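Local coordinates for protein transcriptional regulator (Vibrio virus VP882, PDB 7DWM) that binds the signal molecule 3,5-dimethylpyrazin-2-ol in its PAS fold and probably binds DNA through a LuxR-type helix-turn-helix region to regulate transcription, at residues G29-K34 with T120-Q125; A68-S73 with H230-M235; A76-V81 with F105-L110. One frame throughout, in Å; residues are numbered along the deposited sequence.

Interaction 1. Residues G29-K34 with T120-Q125. With A1U (3,5-dimethylpyrazin-2-ol), chain C.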
# COMPACT_ATOMS: atom_id res chain seq x y z
N GLY A 29 -8.70 -7.28 15.09
CA GLY A 29 -8.98 -8.44 15.94
C GLY A 29 -7.80 -9.38 16.00
O GLY A 29 -6.79 -9.19 15.34
N ILE A 30 -7.94 -10.38 16.88
CA ILE A 30 -6.94 -11.44 17.03
C ILE A 30 -7.66 -12.77 17.22
O ILE A 30 -8.72 -12.85 17.87
CB ILE A 30 -5.93 -11.16 18.17
CG1 ILE A 30 -6.53 -11.34 19.58
CG2 ILE A 30 -5.31 -9.78 18.05
CD1 ILE A 30 -6.49 -12.77 20.08
N LYS A 31 -7.10 -13.83 16.64
CA LYS A 31 -7.57 -15.18 16.92
C LYS A 31 -6.39 -16.07 17.27
O LYS A 31 -5.23 -15.65 17.22
CB LYS A 31 -8.39 -15.76 15.75
CG LYS A 31 -7.77 -15.62 14.41
CD LYS A 31 -8.84 -15.19 13.44
CE LYS A 31 -8.32 -15.19 12.04
NZ LYS A 31 -9.41 -15.06 11.05
N ASP A 32 -6.70 -17.32 17.61
CA ASP A 32 -5.77 -18.25 18.23
C ASP A 32 -5.13 -19.15 17.17
O ASP A 32 -5.31 -18.95 15.96
CB ASP A 32 -6.53 -19.06 19.29
CG ASP A 32 -5.61 -19.80 20.23
OD1 ASP A 32 -5.75 -21.04 20.30
OD2 ASP A 32 -4.77 -19.17 20.90
N THR A 33 -4.38 -20.15 17.63
CA THR A 33 -3.77 -21.14 16.75
C THR A 33 -4.80 -22.11 16.18
O THR A 33 -4.46 -22.87 15.27
CB THR A 33 -2.67 -21.92 17.48
OG1 THR A 33 -2.16 -22.94 16.63
CG2 THR A 33 -3.23 -22.57 18.75
N LYS A 34 -6.01 -22.13 16.73
CA LYS A 34 -7.12 -22.85 16.14
C LYS A 34 -7.98 -21.94 15.27
O LYS A 34 -9.12 -22.31 14.92
CB LYS A 34 -7.95 -23.51 17.24
CG LYS A 34 -7.33 -24.79 17.79
CD LYS A 34 -7.56 -24.91 19.29
CE LYS A 34 -8.78 -25.76 19.59
NZ LYS A 34 -9.07 -25.83 21.05
N THR A 120 -2.86 -15.02 15.72
CA THR A 120 -2.62 -13.97 14.74
C THR A 120 -3.45 -12.75 15.09
O THR A 120 -4.50 -12.84 15.73
CB THR A 120 -2.96 -14.41 13.31
OG1 THR A 120 -4.37 -14.64 13.19
CG2 THR A 120 -2.22 -15.68 12.92
N ILE A 121 -2.96 -11.59 14.65
CA ILE A 121 -3.69 -10.33 14.67
C ILE A 121 -4.03 -9.98 13.23
O ILE A 121 -3.20 -10.17 12.33
CB ILE A 121 -2.89 -9.18 15.32
CG1 ILE A 121 -2.16 -9.64 16.58
CG2 ILE A 121 -3.77 -7.96 15.59
CD1 ILE A 121 -0.69 -9.86 16.36
N PHE A 122 -5.25 -9.51 13.00
CA PHE A 122 -5.68 -9.09 11.68
C PHE A 122 -6.17 -7.65 11.74
O PHE A 122 -6.88 -7.26 12.68
CB PHE A 122 -6.77 -10.02 11.10
CG PHE A 122 -8.06 -10.03 11.88
CD1 PHE A 122 -8.32 -11.05 12.79
CD2 PHE A 122 -9.02 -9.05 11.68
CE1 PHE A 122 -9.50 -11.07 13.50
CE2 PHE A 122 -10.20 -9.07 12.40
CZ PHE A 122 -10.44 -10.08 13.31
N HIS A 123 -5.75 -6.87 10.74
CA HIS A 123 -6.12 -5.48 10.56
C HIS A 123 -6.77 -5.34 9.18
O HIS A 123 -6.08 -5.56 8.16
CB HIS A 123 -4.90 -4.56 10.70
CG HIS A 123 -5.21 -3.10 10.51
ND1 HIS A 123 -4.27 -2.19 10.11
CD2 HIS A 123 -6.36 -2.41 10.68
CE1 HIS A 123 -4.82 -0.99 10.03
NE2 HIS A 123 -6.09 -1.10 10.37
N GLY A 124 -8.02 -5.01 9.15
CA GLY A 124 -8.76 -4.81 7.90
C GLY A 124 -8.85 -3.33 7.56
O GLY A 124 -9.19 -2.51 8.41
N GLN A 125 -8.54 -3.01 6.31
CA GLN A 125 -8.57 -1.63 5.83
C GLN A 125 -9.46 -1.53 4.60
O GLN A 125 -9.28 -2.27 3.63
CB GLN A 125 -7.16 -1.13 5.49
CG GLN A 125 -6.12 -1.39 6.57
CD GLN A 125 -4.88 -0.54 6.40
OE1 GLN A 125 -3.76 -1.05 6.34
NE2 GLN A 125 -5.08 0.78 6.33
CAB A1U C . -11.27 -11.90 6.00
CAC A1U C . -12.24 -11.37 6.89
CAE A1U C . -11.00 -12.23 8.69
CAF A1U C . -10.09 -12.72 7.72
CAG A1U C . -13.42 -10.63 6.35
CAH A1U C . -10.81 -12.44 10.16
NAA A1U C . -10.17 -12.59 6.40
NAD A1U C . -12.07 -11.56 8.23
OAI A1U C . -8.99 -13.42 8.25
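Phe122 carries its CG between its own backbone N and carbonyl carbon (chi1 63°), which lays the ring over Gly29 on the neighbouring strand, and Lys31, with chi1 of the same kind (49°), leaves that strand on the same face before bending at chi2. Strands 29-32 and 120-125 are antiparallel neighbours in the PAS-fold sheet, and Lys31 and Phe122 line the ligand pocket. Gly29 and Phe122 form a hydrogen-bonded pair, with Gly29 N to Phe122 O at 3.0 Å and the straighter return bond, Phe122 N to Gly29 O, at 2.8 Å. Lys31 and Thr120 repeat the pattern. Between them Ile30 and Ile121 make a non-hydrogen-bonded pair on the opposite face, CG2 to CG2 at 3.4 Å, where Phe21 of helix 7-21 packs on both. The aromatic ring is covered on both faces: Gly29 CA makes a CH-pi contact with one, and the methyl carbon CAH of the ligand sits over the other. Lys31 NZ forms a salt bridge with the carboxylate of Asp60, and from NZ a weak hydrogen bond of 3.3 Å reaches OAI of the ligand.

Interaction 2. Residues A68-S73 with H230-M235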
# COMPACT_ATOMS: atom_id res chain seq x y z
N ALA A 68 -18.21 -16.27 5.28
CA ALA A 68 -18.06 -17.63 5.80
C ALA A 68 -17.69 -18.63 4.72
O ALA A 68 -17.03 -19.64 5.01
CB ALA A 68 -19.35 -18.06 6.50
N ALA A 69 -18.11 -18.39 3.47
CA ALA A 69 -17.79 -19.34 2.41
C ALA A 69 -16.29 -19.48 2.19
O ALA A 69 -15.83 -20.53 1.72
CB ALA A 69 -18.47 -18.93 1.11
N PHE A 70 -15.51 -18.45 2.54
CA PHE A 70 -14.06 -18.50 2.46
C PHE A 70 -13.41 -18.66 3.82
O PHE A 70 -12.19 -18.52 3.93
CB PHE A 70 -13.53 -17.25 1.76
CG PHE A 70 -13.74 -17.26 0.28
CD1 PHE A 70 -12.74 -17.69 -0.58
CD2 PHE A 70 -14.94 -16.84 -0.26
CE1 PHE A 70 -12.94 -17.70 -1.94
CE2 PHE A 70 -15.15 -16.85 -1.63
CZ PHE A 70 -14.14 -17.28 -2.47
N ALA A 71 -14.21 -18.97 4.85
CA ALA A 71 -13.66 -19.17 6.19
C ALA A 71 -12.50 -20.15 6.14
O ALA A 71 -11.40 -19.85 6.63
CB ALA A 71 -14.76 -19.68 7.12
N ASP A 72 -12.72 -21.30 5.50
CA ASP A 72 -11.68 -22.28 5.26
C ASP A 72 -10.37 -21.61 4.85
O ASP A 72 -9.37 -21.69 5.56
CB ASP A 72 -12.18 -23.27 4.19
CG ASP A 72 -11.08 -24.14 3.62
OD1 ASP A 72 -11.08 -25.35 3.91
OD2 ASP A 72 -10.24 -23.62 2.85
N SER A 73 -10.40 -20.84 3.76
CA SER A 73 -9.14 -20.35 3.24
C SER A 73 -8.57 -19.25 4.13
O SER A 73 -7.34 -19.14 4.27
CB SER A 73 -9.32 -19.85 1.81
OG SER A 73 -9.45 -18.44 1.78
N HIS A 230 -17.53 -7.66 -8.64
CA HIS A 230 -18.39 -8.55 -7.85
C HIS A 230 -18.09 -10.03 -8.10
O HIS A 230 -18.97 -10.82 -8.45
CB HIS A 230 -19.87 -8.26 -8.14
CG HIS A 230 -20.21 -6.80 -8.24
ND1 HIS A 230 -20.73 -6.24 -9.39
CD2 HIS A 230 -20.15 -5.80 -7.33
CE1 HIS A 230 -20.96 -4.96 -9.19
NE2 HIS A 230 -20.62 -4.66 -7.95
N THR A 231 -16.84 -10.42 -7.86
CA THR A 231 -16.51 -11.82 -7.68
C THR A 231 -15.69 -11.95 -6.40
O THR A 231 -14.75 -11.18 -6.18
CB THR A 231 -15.74 -12.42 -8.88
OG1 THR A 231 -14.33 -12.18 -8.72
CG2 THR A 231 -16.22 -11.82 -10.20
N GLN A 232 -16.05 -12.91 -5.57
CA GLN A 232 -15.56 -13.00 -4.20
C GLN A 232 -14.16 -13.58 -4.17
O GLN A 232 -13.93 -14.68 -4.70
CB GLN A 232 -16.53 -13.86 -3.38
CG GLN A 232 -16.56 -13.60 -1.90
CD GLN A 232 -17.50 -14.56 -1.20
OE1 GLN A 232 -17.39 -14.81 0.00
NE2 GLN A 232 -18.42 -15.12 -1.97
N VAL A 233 -13.20 -12.87 -3.57
CA VAL A 233 -11.82 -13.36 -3.50
C VAL A 233 -11.24 -13.09 -2.12
O VAL A 233 -11.64 -12.17 -1.40
CB VAL A 233 -10.89 -12.74 -4.58
CG1 VAL A 233 -11.51 -12.83 -5.98
CG2 VAL A 233 -10.53 -11.30 -4.25
N SER A 234 -10.22 -13.88 -1.78
CA SER A 234 -9.27 -13.54 -0.73
C SER A 234 -7.93 -14.12 -1.13
O SER A 234 -7.80 -15.34 -1.25
CB SER A 234 -9.71 -14.10 0.62
OG SER A 234 -9.36 -15.46 0.73
N MET A 235 -6.94 -13.26 -1.32
CA MET A 235 -5.67 -13.63 -1.91
C MET A 235 -4.55 -13.00 -1.10
O MET A 235 -4.63 -11.83 -0.72
CB MET A 235 -5.54 -13.12 -3.35
CG MET A 235 -6.45 -13.76 -4.38
SD MET A 235 -6.32 -12.83 -5.92
CE MET A 235 -4.60 -13.09 -6.31
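Phe70 pushes its ring against the side chain of Gln232, and this is the close-packed part of the contact. The two side chains lie alongside each other, running opposite ways. With chi1 at -155°, Gln232 swings its CG away from its own backbone N and runs out extended, bringing its amide to the edge of the ring, with the two planes 62° apart. Phe70 CE2 lies 3.3 Å from Gln232 CD, and the far end of the ring, Phe70 CZ, comes within 3.4 Å of the backbone oxygen Gln232 O. Phe70 occupies the N-cap position of helix 71-80, so the contact joins the start of that helix to strand 233-236. That strand comes from the C-terminal end of the chain, yet it lies beside strand 88-96 as the outermost strand on that side of the PAS-fold sheet within this chain. Away from the ring the fit is looser. Phe70 CD1 stands 4.3 Å from Ser234 OG. Ser73 OG comes 3.2 Å from Ser234 OG and gives a weak bond to Phe70 O within its own segment. The Ala69 side is exposed in the assembly and touches Gln232 only loosely, whereas Val233 and Met235 turn the other way and pack on Leu141 of the second subunit.

Interaction 3. Residues A76-V81 with F105-L110. With A1U (3,5-dimethylpyrazin-2-ol), chain C.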
# COMPACT_ATOMS: atom_id res chain seq x y z
N ALA A 76 -6.41 -20.99 6.52
CA ALA A 76 -5.16 -21.43 5.90
C ALA A 76 -4.12 -20.31 5.97
O ALA A 76 -3.00 -20.52 6.45
CB ALA A 76 -5.40 -21.86 4.46
N GLN A 77 -4.51 -19.10 5.57
CA GLN A 77 -3.65 -17.95 5.74
C GLN A 77 -3.20 -17.85 7.20
O GLN A 77 -2.01 -17.71 7.49
CB GLN A 77 -4.37 -16.67 5.30
CG GLN A 77 -5.06 -16.78 3.95
CD GLN A 77 -6.22 -15.80 3.80
OE1 GLN A 77 -6.55 -15.06 4.73
NE2 GLN A 77 -6.85 -15.79 2.63
N ASP A 78 -4.16 -18.01 8.12
CA ASP A 78 -3.92 -17.89 9.55
C ASP A 78 -2.84 -18.83 10.07
O ASP A 78 -2.43 -18.67 11.22
CB ASP A 78 -5.21 -18.14 10.31
CG ASP A 78 -6.09 -16.93 10.35
OD1 ASP A 78 -5.62 -15.88 10.85
OD2 ASP A 78 -7.24 -17.01 9.87
N ARG A 79 -2.38 -19.80 9.28
CA ARG A 79 -1.32 -20.67 9.77
C ARG A 79 0.03 -20.37 9.13
O ARG A 79 1.06 -20.57 9.78
CB ARG A 79 -1.69 -22.14 9.56
CG ARG A 79 -3.12 -22.47 10.00
CD ARG A 79 -3.16 -23.00 11.42
NE ARG A 79 -3.32 -21.92 12.39
CZ ARG A 79 -4.48 -21.36 12.70
NH1 ARG A 79 -4.53 -20.38 13.59
NH2 ARG A 79 -5.60 -21.78 12.12
N LEU A 80 0.04 -19.74 7.95
CA LEU A 80 1.30 -19.44 7.27
C LEU A 80 1.88 -18.12 7.74
O LEU A 80 3.08 -17.89 7.57
CB LEU A 80 1.08 -19.38 5.76
CG LEU A 80 1.40 -20.67 5.00
CD1 LEU A 80 1.70 -20.43 3.49
CD2 LEU A 80 2.50 -21.46 5.72
N VAL A 81 1.05 -17.28 8.34
CA VAL A 81 1.54 -16.24 9.23
C VAL A 81 2.20 -16.85 10.47
O VAL A 81 3.27 -16.39 10.90
CB VAL A 81 0.39 -15.29 9.59
CG1 VAL A 81 -0.81 -16.05 10.13
CG2 VAL A 81 0.84 -14.26 10.59
N PHE A 105 -6.82 -7.09 4.39
CA PHE A 105 -6.67 -7.68 5.72
C PHE A 105 -5.21 -8.07 5.93
O PHE A 105 -4.72 -9.01 5.30
CB PHE A 105 -7.61 -8.87 5.91
CG PHE A 105 -9.00 -8.47 6.31
CD1 PHE A 105 -9.34 -8.30 7.64
CD2 PHE A 105 -9.97 -8.25 5.35
CE1 PHE A 105 -10.62 -7.93 8.01
CE2 PHE A 105 -11.25 -7.87 5.71
CZ PHE A 105 -11.57 -7.71 7.04
N THR A 106 -4.53 -7.34 6.81
CA THR A 106 -3.14 -7.59 7.16
C THR A 106 -3.07 -8.52 8.37
O THR A 106 -3.55 -8.16 9.45
CB THR A 106 -2.41 -6.28 7.44
OG1 THR A 106 -2.70 -5.84 8.77
CG2 THR A 106 -2.85 -5.22 6.45
N LYS A 107 -2.47 -9.69 8.19
CA LYS A 107 -2.38 -10.69 9.25
C LYS A 107 -0.94 -10.88 9.67
O LYS A 107 -0.07 -11.16 8.84
CB LYS A 107 -3.02 -12.00 8.79
CG LYS A 107 -4.38 -11.77 8.17
CD LYS A 107 -4.92 -12.95 7.38
CE LYS A 107 -5.38 -14.07 8.29
NZ LYS A 107 -6.11 -15.13 7.54
N THR A 108 -0.70 -10.72 10.97
CA THR A 108 0.60 -10.72 11.63
C THR A 108 0.63 -11.76 12.74
O THR A 108 -0.39 -12.04 13.36
CB THR A 108 0.91 -9.34 12.22
OG1 THR A 108 2.20 -9.37 12.83
CG2 THR A 108 -0.16 -8.93 13.23
N PRO A 109 1.80 -12.36 13.00
CA PRO A 109 1.91 -13.29 14.13
C PRO A 109 1.69 -12.59 15.47
O PRO A 109 2.16 -11.48 15.70
CB PRO A 109 3.34 -13.83 14.01
CG PRO A 109 3.80 -13.47 12.61
CD PRO A 109 3.06 -12.22 12.26
N LEU A 110 0.97 -13.27 16.36
CA LEU A 110 0.73 -12.76 17.71
C LEU A 110 1.79 -13.25 18.68
O LEU A 110 1.84 -14.43 19.05
CB LEU A 110 -0.68 -13.12 18.18
CG LEU A 110 -1.06 -12.44 19.50
CD1 LEU A 110 -2.50 -11.96 19.52
CD2 LEU A 110 -0.84 -13.36 20.66
CAB A1U C . -11.27 -11.90 6.00
CAC A1U C . -12.24 -11.37 6.89
CAE A1U C . -11.00 -12.23 8.69
CAF A1U C . -10.09 -12.72 7.72
CAG A1U C . -13.42 -10.63 6.35
CAH A1U C . -10.81 -12.44 10.16
NAA A1U C . -10.17 -12.59 6.40
NAD A1U C . -12.07 -11.56 8.23
OAI A1U C . -8.99 -13.42 8.25
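The C-terminal part of helix 71-80 lies beside strand 99-110, nearest at Val81 and Pro109, whose CA atoms are 5.7 Å apart. From the strand, Lys107 reaches toward the helix, and a bend at chi3 (74°) turns its end to Gln77 and Asp78, whose side chains the Lys107 side chain crosses at about a right angle. Gln77 gives the clear hydrogen bond: Lys107 NZ lies 2.8 Å from Gln77 OE1, in the carbonyl plane and on a lone pair. Asp78 adds a weaker salt bridge, Asp78 OD2 to Lys107 NZ at 3.2 Å, and a weak hydrogen bond of 3.4 Å leads from Lys107 NZ to OAI of the bound 3,5-dimethylpyrazin-2-ol. One clear and two weak bonds thus hold the amine at the wall of the pocket, where its charge would probably polarise the ligand oxygen. Asp78 is also tied to the sheet: OD1 is hydrogen-bonded to Thr120 and OD2 also pairs with Lys31, so one carboxylate gathers two lysines. On the same strand as Lys107, the face of the Phe105 ring lies against the pyrazine, with Phe105 CZ 3.5 Å from the ligand methyl CAG. At the other end the contact turns apolar. Val81 directs CG2 anti to its backbone N, onto the Thr108-Pro109 peptide, and Val81 CG2 is 3.4 Å from Pro109 CD. The strand behind these side chains runs between strands 88-96 and 119-126, helix 71-80 packs against its pocket face, and helix 42-47 borders the Phe105 end through Phe44 and Leu47.

Overall arrangement
Along the chain the segments come in the order 29-34, 68-73, 76-81, 105-110, 120-125 and 230-235, so interaction 3 falls within the span of both others, while the segments of interactions 1 and 2 alternate. All three reach one antiparallel sheet. Interactions 1 and 3 lie with centres about 7 Å apart on the adjacent strands 119-126 and 99-110, and both touch the ligand. Interaction 2 stands further off, its centre about 16 Å from that of interaction 1 and 15 Å from that of interaction 3, but it shares helix 71-80 with the latter. That helix therefore connects the ligand site to strand 233-236, near the C-terminus.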